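Local coordinates for protein BlEst2 (Bacillus licheniformis, PDB 6WPX) that probably hydrolyses ester bonds as a lipase or esterase, and is autoinhibited by its C-terminal domain, at residues I83-D88 and Q92-M97; L115-Y118 and D124-S127. All coordinates share one frame; numbering follows the deposited sequence.

Contact 1 of 2, residues I83-D88 and Q92-M97; sequences IDLHPD and QDNGAM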
loop_
_atom_site.group_PDB
_atom_site.type_symbol
_atom_site.label_atom_id
_atom_site.label_comp_id
_atom_site.label_asym_id
_atom_site.label_seq_id
_atom_site.Cartn_x
_atom_site.Cartn_y
_atom_site.Cartn_z
ATOM N N ILE A 83 -17.527 -13.450 -5.127
ATOM C CA ILE A 83 -17.095 -13.329 -6.511
ATOM C C ILE A 83 -15.574 -13.377 -6.664
ATOM O O ILE A 83 -14.834 -12.913 -5.791
ATOM C CB ILE A 83 -17.712 -12.026 -7.122
ATOM C CG1 ILE A 83 -17.474 -11.945 -8.662
ATOM C CG2 ILE A 83 -17.210 -10.748 -6.373
ATOM C CD1 ILE A 83 -18.304 -10.958 -9.405
ATOM N N ASP A 84 -15.121 -13.933 -7.793
ATOM C CA ASP A 84 -13.728 -13.922 -8.172
ATOM C C ASP A 84 -13.638 -12.852 -9.251
ATOM O O ASP A 84 -14.347 -12.930 -10.256
ATOM C CB ASP A 84 -13.287 -15.258 -8.801
ATOM C CG ASP A 84 -13.159 -16.414 -7.838
ATOM O OD1 ASP A 84 -13.257 -16.184 -6.629
ATOM O OD2 ASP A 84 -12.939 -17.554 -8.304
ATOM N N LEU A 85 -12.802 -11.847 -9.032
ATOM C CA LEU A 85 -12.494 -10.829 -10.033
ATOM C C LEU A 85 -11.084 -11.139 -10.440
ATOM O O LEU A 85 -10.561 -12.181 -10.019
ATOM C CB LEU A 85 -12.608 -9.404 -9.454
ATOM C CG LEU A 85 -13.998 -8.972 -8.929
ATOM C CD1 LEU A 85 -13.961 -7.531 -8.454
ATOM C CD2 LEU A 85 -15.096 -9.145 -10.018
ATOM N N HIS A 86 -10.453 -10.281 -11.260
ATOM C CA HIS A 86 -9.069 -10.514 -11.631
ATOM C C HIS A 86 -8.158 -10.223 -10.442
ATOM O O HIS A 86 -8.255 -9.160 -9.822
ATOM C CB HIS A 86 -8.637 -9.669 -12.829
ATOM C CG HIS A 86 -9.353 -9.992 -14.103
ATOM N ND1 HIS A 86 -9.030 -11.114 -14.841
ATOM C CD2 HIS A 86 -10.300 -9.290 -14.770
ATOM C CE1 HIS A 86 -9.840 -11.098 -15.887
ATOM N NE2 HIS A 86 -10.620 -10.022 -15.887
ATOM N N PRO A 87 -7.249 -11.155 -10.117
ATOM C CA PRO A 87 -6.309 -10.896 -9.015
ATOM C C PRO A 87 -5.228 -9.862 -9.393
ATOM O O PRO A 87 -4.662 -9.194 -8.534
ATOM C CB PRO A 87 -5.657 -12.273 -8.796
ATOM C CG PRO A 87 -5.712 -12.939 -10.120
ATOM C CD PRO A 87 -7.020 -12.482 -10.731
ATOM N N ASP A 88 -4.988 -9.714 -10.710
ATOM C CA ASP A 88 -3.894 -8.971 -11.341
ATOM C C ASP A 88 -4.315 -7.873 -12.344
ATOM O O ASP A 88 -3.463 -7.389 -13.100
ATOM C CB ASP A 88 -2.993 -10.007 -12.042
ATOM C CG ASP A 88 -3.660 -10.786 -13.179
ATOM O OD1 ASP A 88 -4.921 -10.790 -13.254
ATOM O OD2 ASP A 88 -2.926 -11.404 -13.986
ATOM N N GLN A 92 -10.546 -0.728 -13.570
ATOM C CA GLN A 92 -11.394 -0.571 -14.748
ATOM C C GLN A 92 -11.902 -1.947 -15.217
ATOM O O GLN A 92 -13.102 -2.128 -15.369
ATOM C CB GLN A 92 -10.657 0.188 -15.872
ATOM C CG GLN A 92 -11.543 0.441 -17.107
ATOM C CD GLN A 92 -10.953 1.413 -18.108
ATOM O OE1 GLN A 92 -9.752 1.427 -18.393
ATOM N NE2 GLN A 92 -11.805 2.225 -18.702
ATOM N N ASP A 93 -10.990 -2.912 -15.414
ATOM C CA ASP A 93 -11.354 -4.271 -15.841
ATOM C C ASP A 93 -12.137 -4.953 -14.748
ATOM O O ASP A 93 -13.138 -5.614 -15.037
ATOM C CB ASP A 93 -10.118 -5.095 -16.180
ATOM C CG ASP A 93 -9.357 -4.582 -17.389
ATOM O OD1 ASP A 93 -9.991 -3.966 -18.279
ATOM O OD2 ASP A 93 -8.160 -4.837 -17.472
ATOM N N ASN A 94 -11.711 -4.777 -13.497
ATOM C CA ASN A 94 -12.433 -5.362 -12.367
ATOM C C ASN A 94 -13.787 -4.717 -12.142
ATOM O O ASN A 94 -14.751 -5.422 -11.884
ATOM C CB ASN A 94 -11.585 -5.390 -11.112
ATOM C CG ASN A 94 -10.739 -6.632 -11.064
ATOM O OD1 ASN A 94 -10.771 -7.455 -11.983
ATOM N ND2 ASN A 94 -10.002 -6.826 -9.989
ATOM N N GLY A 95 -13.865 -3.403 -12.315
ATOM C CA GLY A 95 -15.108 -2.646 -12.227
ATOM C C GLY A 95 -16.083 -3.072 -13.307
ATOM O O GLY A 95 -17.259 -3.292 -13.011
ATOM N N ALA A 96 -15.605 -3.241 -14.568
ATOM C CA ALA A 96 -16.488 -3.685 -15.662
ATOM C C ALA A 96 -17.036 -5.102 -15.396
ATOM O O ALA A 96 -18.231 -5.319 -15.537
ATOM C CB ALA A 96 -15.765 -3.625 -17.000
ATOM N N MET A 97 -16.181 -6.013 -14.957
ATOM C CA MET A 97 -16.574 -7.396 -14.639
ATOM C C MET A 97 -17.527 -7.413 -13.431
ATOM O O MET A 97 -18.561 -8.046 -13.520
ATOM C CB MET A 97 -15.349 -8.247 -14.329
ATOM C CG MET A 97 -15.673 -9.619 -13.862
ATOM S SD MET A 97 -14.252 -10.596 -13.514
ATOM C CE MET A 97 -13.714 -10.997 -15.167
#
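The thioether of Met-97 overlaps two successive loop residues, its sulfur passing Leu-85 while its methyl reaches the imidazole of His-86. The chain runs out straight from the helix and bends at its last torsion (chi3 -76°), a turn that swings CE back to the ring. There CE comes within 3.3 Å of His-86 NE2, in an oblique approach, and Met-97 SD stands 4.7 Å from the centroid of the His-86 ring, a Met-aromatic contact. On the aliphatic side, Leu-85 CD2 meets Met-97 SD at 3.9 Å, the two side chains sliding past each other in opposite directions.

One turn earlier in the helix, Asn-94 illustrates how a side-chain amide can grip an irregular backbone by using both its ends on one residue. Its OD1 accepts the backbone N-H of His-86 at 2.9 Å between N and OD1, a bent bond (144°) whose donor is tilted from the carbonyl plane. Its ND2 gives a much straighter bond (174°) to His-86 O at 2.9 Å, in the carbonyl plane and on a lone pair. Since OD1 accepts and ND2 donates, the pair fixes which way round the amide sits. The amide is also nearly coplanar with the imidazole, and OD1 lies at the ring edge, 3.4 Å from His-86 CD2. Leu-85 CB closes on the same amide, 3.7 Å from Asn-94 OD1.

Asn-94 ND2 has a second acceptor in Asp-124 OD2, so this buried amide nitrogen is held from two directions. The contact is structural packing within an alpha/beta-hydrolase-type fold: the loop leaving strand 80-83 of the sheet is held to the opening turns of helix 91-109, while Leu-85 also packs on Leu-98 of that helix and on Val-53 of strand 50-53.

Contact 2 of 2, residues L115-Y118 and D124-S127; sequences LVSY and DSQS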
loop_
_atom_site.group_PDB
_atom_site.type_symbol
_atom_site.label_atom_id
_atom_site.label_comp_id
_atom_site.label_asym_id
_atom_site.label_seq_id
_atom_site.Cartn_x
_atom_site.Cartn_y
_atom_site.Cartn_z
ATOM N N LEU A 115 -22.284 -4.268 -0.907
ATOM C CA LEU A 115 -20.932 -4.748 -1.197
ATOM C C LEU A 115 -20.111 -4.628 0.071
ATOM O O LEU A 115 -20.100 -3.560 0.696
ATOM C CB LEU A 115 -20.259 -3.973 -2.341
ATOM C CG LEU A 115 -20.917 -4.041 -3.726
ATOM C CD1 LEU A 115 -20.139 -3.215 -4.709
ATOM C CD2 LEU A 115 -21.006 -5.478 -4.240
ATOM N N VAL A 116 -19.445 -5.735 0.463
ATOM C CA VAL A 116 -18.453 -5.745 1.545
ATOM C C VAL A 116 -17.183 -6.067 0.796
ATOM O O VAL A 116 -17.034 -7.163 0.269
ATOM C CB VAL A 116 -18.723 -6.657 2.765
ATOM C CG1 VAL A 116 -17.485 -6.691 3.688
ATOM C CG2 VAL A 116 -19.934 -6.137 3.551
ATOM N N SER A 117 -16.335 -5.059 0.642
ATOM C CA SER A 117 -15.160 -5.142 -0.194
ATOM C C SER A 117 -13.863 -4.943 0.537
ATOM O O SER A 117 -13.678 -3.959 1.242
ATOM C CB SER A 117 -15.291 -4.132 -1.322
ATOM O OG SER A 117 -16.512 -4.376 -2.001
ATOM N N TYR A 118 -12.929 -5.835 0.293
ATOM C CA TYR A 118 -11.629 -5.804 0.939
ATOM C C TYR A 118 -10.523 -5.285 0.063
ATOM O O TYR A 118 -10.413 -5.709 -1.084
ATOM C CB TYR A 118 -11.303 -7.247 1.346
ATOM C CG TYR A 118 -9.885 -7.521 1.823
ATOM C CD1 TYR A 118 -9.336 -6.806 2.890
ATOM C CD2 TYR A 118 -9.187 -8.637 1.366
ATOM C CE1 TYR A 118 -8.111 -7.165 3.448
ATOM C CE2 TYR A 118 -7.959 -9.003 1.913
ATOM C CZ TYR A 118 -7.420 -8.261 2.945
ATOM O OH TYR A 118 -6.201 -8.624 3.452
ATOM N N ASP A 124 -12.334 -1.502 -6.930
ATOM C CA ASP A 124 -13.044 -2.187 -8.028
ATOM C C ASP A 124 -14.552 -1.957 -7.842
ATOM O O ASP A 124 -15.289 -1.788 -8.812
ATOM C CB ASP A 124 -12.777 -3.707 -7.985
ATOM C CG ASP A 124 -11.332 -4.137 -8.106
ATOM O OD1 ASP A 124 -10.502 -3.322 -8.599
ATOM O OD2 ASP A 124 -11.041 -5.311 -7.799
ATOM N N SER A 125 -14.997 -1.970 -6.577
ATOM C CA SER A 125 -16.398 -1.758 -6.217
ATOM C C SER A 125 -16.887 -0.402 -6.648
ATOM O O SER A 125 -17.939 -0.319 -7.285
ATOM C CB SER A 125 -16.617 -1.966 -4.723
ATOM O OG SER A 125 -16.449 -3.347 -4.461
ATOM N N GLN A 126 -16.120 0.655 -6.336
ATOM C CA GLN A 126 -16.482 2.028 -6.712
ATOM C C GLN A 126 -16.491 2.187 -8.181
ATOM O O GLN A 126 -17.378 2.848 -8.700
ATOM C CB GLN A 126 -15.524 3.054 -6.130
ATOM C CG GLN A 126 -15.951 3.598 -4.812
ATOM C CD GLN A 126 -15.401 4.990 -4.624
ATOM O OE1 GLN A 126 -14.219 5.239 -4.856
ATOM N NE2 GLN A 126 -16.229 5.912 -4.160
ATOM N N SER A 127 -15.493 1.608 -8.860
ATOM C CA SER A 127 -15.416 1.653 -10.311
ATOM C C SER A 127 -16.670 1.005 -10.902
ATOM O O SER A 127 -17.274 1.593 -11.795
ATOM C CB SER A 127 -14.166 0.936 -10.800
ATOM O OG SER A 127 -14.215 0.817 -12.209
#
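This is a small, wholly buried strand-to-helix contact inside a beta-alpha-beta unit, in which strand 113-118 is followed by helix 121-131 and then strand 138-144. By topology and family, the step from this strand to this helix is probably the place where alpha/beta hydrolases carry their nucleophile elbow, and the contact joins the strand and helix on its two sides. Strand and helix come close here, Ser-117 CA and Ser-125 CA lying 7.0 Å apart, and the narrow gap is spanned by two hydroxyls meeting tip to tip.

Ser-117 OG donates to Ser-125 OG at 2.7 Å. Both hydroxyls lie beside their own backbone N and opposite the carbonyl carbon (chi1 -55° in Ser-117, -69° in Ser-125), which turns each one into the gap from its own side. Leu-115, two residues back on the same face of the strand, adds the apolar part: its CD1 lies 3.7 Å from Ser-125 OG and equally far from Ser-125 CB, so one methyl of the leucine borders the hydroxyl pair.

The bond continues into the helix, because Ser-125 OG is also hydrogen-bonded to the carbonyl of Gly-121, one turn earlier. Leu-98 of helix 91-109 packs against Ser-125 as well. Replacing Ser-117 with alanine would probably leave Ser-125 OG without its donor from the strand and open a small gap between strand and helix.

The chemistry is therefore a short chain of hydrogen bonds running from strand to helix backbone: a hydroxyl buried among leucines accepts from the strand and can give its own proton to Gly-121 O, so both of its roles are used.

Contact 1 is partly buried, with His-86 and Met-97 keeping some exposure, whereas every touching residue of contact 2 is buried in the core. Contact 1 ties the loop after strand 80-83 to helix 91-109, contact 2 strand 113-118 to helix 121-131, and by different means: contact 1 combines a bidentate amide grip on backbone with thioether packing, while contact 2 relies on one hydroxyl pair bordered by a leucine. Their centres lie about 10 Å apart, and they meet directly through the shared amide and through Gly-95 CA, which packs 3.6 Å from Ser-127 OG, so that helix 91-109 packs against helix 121-131 at this point.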